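Local coordinates for protein alpha-glucosidase (Pseudoalteromonas sp. K8, PDB 5HQA) that hydrolyses alpha-glucosides as a family 97 glycoside hydrolase that is activated by chloride and binds a calcium ion, here in complex with the inhibitor acarbose, at residues Q548-P551 / T552-Q556; I598-S601 / L602-D606. All coordinates share one frame; numbering follows the deposited sequence. Where two conformers were deposited one is given.

Contact 1: Q548-P551 / T552-Q556; sequences QDVP and TDWQQ
The carbonyl oxygen of P551 lies against the indole of W554, with W554 CZ2 3.3 Å from P551 O. The oxygen meets the ring system obliquely. Beside it, the packing is apolar: the pyrrolidine of P551 crosses the tryptophan at about a right angle and rests its CG 3.5 Å from W554 CZ3, close enough to count as firm van der Waals packing. V550 adds a looser touch at the edge, near the indole plane, where its CG2 stands 4.1 Å from W554 CH2. The indole can reach back three and four residues because its CG sits beside the backbone N and anti to the carbonyl carbon (chi1 -50°), which carries the six-membered ring toward the proline. T552 turns its hydroxyl elsewhere, to the carbonyl of P526, while its methyl stays close to the preceding peptide, T552 CG2 lying 3.4 Å from P551 C. Two cations of the same chain reach this corner: K265 donates a hydrogen bond to V550 O, and R572 makes a cation-pi contact with W554. With an alanine in place of this tryptophan, the P551 ring would probably lose the surface it packs on and R572 its aromatic partner. The example illustrates how a short link between a helix and a strand can be packed by side chains three and four residues apart: here helix 541-549 gives way to strand 554-563, which opens with a classic beta bulge at Q555 and Q556 opposite K573, at the junction where the barrel-type catalytic domain of family 97 enzymes passes into the C-terminal beta domain.

Contact 2: I598-S601 / L602-D606; sequences IEIS and LDFLD
The phenyl ring of F604 meets I600 at its edge, where I600 CG2 lies near the ring plane, 4.5 Å from F604 CE2. Water 1 also sits at the edge, in plane. One face receives L602 O, 4.3 Å above the plane and offset toward the rim, while S601 O approaches obliquely, 3.6 Å from F604 CE2. With its CG lodged between the backbone N and the carbonyl carbon (chi1 56°), F604 swings its ring back toward the end of the strand; W585 meets the ring with the planes at about 55°. The polar side is organised by S601: its OG accepts a hydrogen bond from D603 N at 3.1 Å, moderately bent with an N-H...O angle of 147°. Water 1 ties the same two residues a second time, donating to S601 O at 2.8 Å and to D603 OD1 at 2.6 Å, so side chain and solvent together brace the bend. Strand 596-601 thus ends in an ST turn, S601 OG to D603 N, that overlaps the type I beta turn from L602 to L605, closed by L605 N to L602 O, in the C-terminal beta domain.

Contact 1 and contact 2 follow one another along the chain, with centres 18 Å apart and nearest atoms about 7 Å apart; they do not touch, but share neighbours. K573 is the clearest of these: its backbone pairs with Q555 and Q556 of contact 1, while its NZ makes a salt bridge to D606, at the end of segment 602-606. Strand 554-563 provides a second route, starting in contact 1 and bringing L560 against I600 and F604. Both contacts lie away from the calcium site of E154, E437, E455 and E461, the glycan pocket and the magnesium site of G565, D566 and D592: contact 1 at the passage from helix 541-549 into strand 554-563, contact 2 at the end of strand 596-601.

Contact 1: Q548-P551 / T552-Q556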
# COMPACT_ATOMS: atom_id res chain seq x y z
N GLN A 548 22.95 2.85 -0.17
CA GLN A 548 23.68 1.65 0.24
C GLN A 548 23.50 1.37 1.72
O GLN A 548 23.47 0.21 2.14
CB GLN A 548 25.16 1.81 -0.07
CG GLN A 548 25.48 1.82 -1.55
CD GLN A 548 26.96 2.05 -1.77
OE1 GLN A 548 27.39 3.19 -1.89
NE2 GLN A 548 27.73 0.98 -1.79
N ASP A 549 23.40 2.43 2.54
CA ASP A 549 23.34 2.24 3.99
C ASP A 549 21.94 1.88 4.48
O ASP A 549 21.80 1.14 5.46
CB ASP A 549 23.80 3.50 4.72
CG ASP A 549 25.31 3.72 4.66
OD1 ASP A 549 26.06 2.84 4.17
OD2 ASP A 549 25.74 4.79 5.15
N VAL A 550 20.89 2.39 3.84
CA VAL A 550 19.59 2.43 4.49
C VAL A 550 18.97 1.04 4.54
O VAL A 550 19.00 0.31 3.54
CB VAL A 550 18.66 3.46 3.81
CG1 VAL A 550 18.29 3.04 2.36
CG2 VAL A 550 17.41 3.73 4.66
N PRO A 551 18.41 0.62 5.68
CA PRO A 551 17.70 -0.66 5.75
C PRO A 551 16.28 -0.52 5.21
O PRO A 551 15.83 0.57 4.85
CB PRO A 551 17.72 -0.99 7.24
CG PRO A 551 17.79 0.34 7.92
CD PRO A 551 18.56 1.26 7.00
N THR A 552 15.58 -1.67 5.14
CA THR A 552 14.18 -1.71 4.70
C THR A 552 13.30 -2.42 5.72
O THR A 552 12.14 -2.73 5.42
CB THR A 552 14.04 -2.40 3.34
OG1 THR A 552 14.28 -3.80 3.49
CG2 THR A 552 15.03 -1.83 2.32
N ASP A 553 13.82 -2.69 6.90
CA ASP A 553 13.11 -3.46 7.91
C ASP A 553 13.38 -2.79 9.25
O ASP A 553 14.54 -2.50 9.58
CB ASP A 553 13.58 -4.92 7.90
CG ASP A 553 12.69 -5.84 8.71
OD1 ASP A 553 13.21 -6.85 9.23
OD2 ASP A 553 11.47 -5.55 8.82
N TRP A 554 12.33 -2.53 10.01
CA TRP A 554 12.41 -1.57 11.10
C TRP A 554 11.85 -2.17 12.37
O TRP A 554 10.80 -2.82 12.35
CB TRP A 554 11.63 -0.30 10.75
CG TRP A 554 11.98 0.26 9.40
CD1 TRP A 554 11.28 0.10 8.23
CD2 TRP A 554 13.12 1.07 9.08
NE1 TRP A 554 11.91 0.76 7.20
CE2 TRP A 554 13.05 1.36 7.70
CE3 TRP A 554 14.20 1.57 9.83
CZ2 TRP A 554 14.01 2.14 7.05
CZ3 TRP A 554 15.15 2.35 9.18
CH2 TRP A 554 15.05 2.63 7.80
N GLN A 555 12.55 -1.97 13.49
CA GLN A 555 11.94 -2.40 14.74
C GLN A 555 10.96 -1.36 15.30
O GLN A 555 10.08 -1.73 16.07
CB GLN A 555 13.00 -2.74 15.80
CG GLN A 555 14.07 -1.71 16.02
CD GLN A 555 14.94 -2.09 17.20
OE1 GLN A 555 14.43 -2.41 18.27
NE2 GLN A 555 16.26 -2.10 17.01
N GLN A 556 11.09 -0.10 14.90
CA GLN A 556 10.11 0.92 15.29
C GLN A 556 10.04 2.00 14.22
O GLN A 556 11.02 2.25 13.51
CB GLN A 556 10.45 1.54 16.66
CG GLN A 556 9.33 2.42 17.25
CD GLN A 556 7.95 1.73 17.27
OE1 GLN A 556 7.20 1.79 16.29
NE2 GLN A 556 7.63 1.06 18.38

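Contact 2: I598-S601 / L602-D606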
# COMPACT_ATOMS: atom_id res chain seq x y z
N ILE A 598 11.22 22.94 9.24
CA ILE A 598 10.58 22.08 10.22
C ILE A 598 11.53 21.89 11.39
O ILE A 598 12.67 21.43 11.21
CB ILE A 598 10.20 20.71 9.62
CG1 ILE A 598 9.45 20.90 8.31
CG2 ILE A 598 9.37 19.92 10.63
CD1 ILE A 598 9.43 19.65 7.48
N GLU A 599 11.07 22.20 12.60
CA GLU A 599 11.85 21.97 13.80
C GLU A 599 11.55 20.59 14.36
O GLU A 599 10.39 20.23 14.56
CB GLU A 599 11.55 23.04 14.85
CG GLU A 599 11.54 24.44 14.29
CD GLU A 599 12.92 24.94 13.93
OE1 GLU A 599 13.93 24.31 14.34
OE2 GLU A 599 13.01 25.98 13.23
N ILE A 600 12.60 19.82 14.64
CA ILE A 600 12.48 18.42 15.03
C ILE A 600 13.28 18.20 16.31
O ILE A 600 14.46 18.55 16.37
CB ILE A 600 12.96 17.49 13.91
CG1 ILE A 600 11.97 17.51 12.74
CG2 ILE A 600 13.16 16.07 14.41
CD1 ILE A 600 10.57 17.07 13.13
N SER A 601 12.65 17.61 17.32
CA SER A 601 13.39 17.11 18.47
C SER A 601 13.99 15.75 18.14
O SER A 601 13.34 14.91 17.51
CB SER A 601 12.48 16.99 19.69
OG SER A 601 13.14 16.28 20.71
N LEU A 602 15.23 15.53 18.57
CA LEU A 602 15.86 14.23 18.40
C LEU A 602 15.61 13.30 19.58
O LEU A 602 16.35 12.34 19.76
CB LEU A 602 17.37 14.40 18.17
CG LEU A 602 17.76 15.18 16.91
CD1 LEU A 602 19.27 15.18 16.71
CD2 LEU A 602 17.06 14.61 15.67
N ASP A 603 14.57 13.56 20.38
CA ASP A 603 14.40 12.74 21.57
C ASP A 603 13.88 11.34 21.27
O ASP A 603 13.73 10.55 22.21
CB ASP A 603 13.50 13.45 22.59
CG ASP A 603 12.08 13.70 22.09
OD1 ASP A 603 11.65 13.13 21.07
OD2 ASP A 603 11.38 14.50 22.75
N PHE A 604 13.64 10.98 20.00
CA PHE A 604 13.41 9.58 19.68
C PHE A 604 14.67 8.74 19.82
O PHE A 604 14.58 7.52 19.98
CB PHE A 604 12.83 9.43 18.27
CG PHE A 604 13.66 10.05 17.19
CD1 PHE A 604 14.70 9.35 16.59
CD2 PHE A 604 13.41 11.35 16.76
CE1 PHE A 604 15.48 9.92 15.59
CE2 PHE A 604 14.19 11.94 15.76
CZ PHE A 604 15.22 11.22 15.17
N LEU A 605 15.85 9.36 19.76
CA LEU A 605 17.09 8.61 19.89
C LEU A 605 17.19 7.97 21.27
O LEU A 605 16.70 8.51 22.26
CB LEU A 605 18.29 9.52 19.66
CG LEU A 605 18.42 10.14 18.27
CD1 LEU A 605 19.59 11.12 18.23
CD2 LEU A 605 18.59 9.04 17.24
N ASP A 606 17.82 6.80 21.32
CA ASP A 606 17.99 6.07 22.57
C ASP A 606 18.70 6.94 23.60
O ASP A 606 19.74 7.54 23.31
CB ASP A 606 18.77 4.78 22.34
CG ASP A 606 18.12 3.90 21.30
OD1 ASP A 606 18.30 4.17 20.10
OD2 ASP A 606 17.42 2.94 21.69
O HOH W 1 11.11 13.64 18.54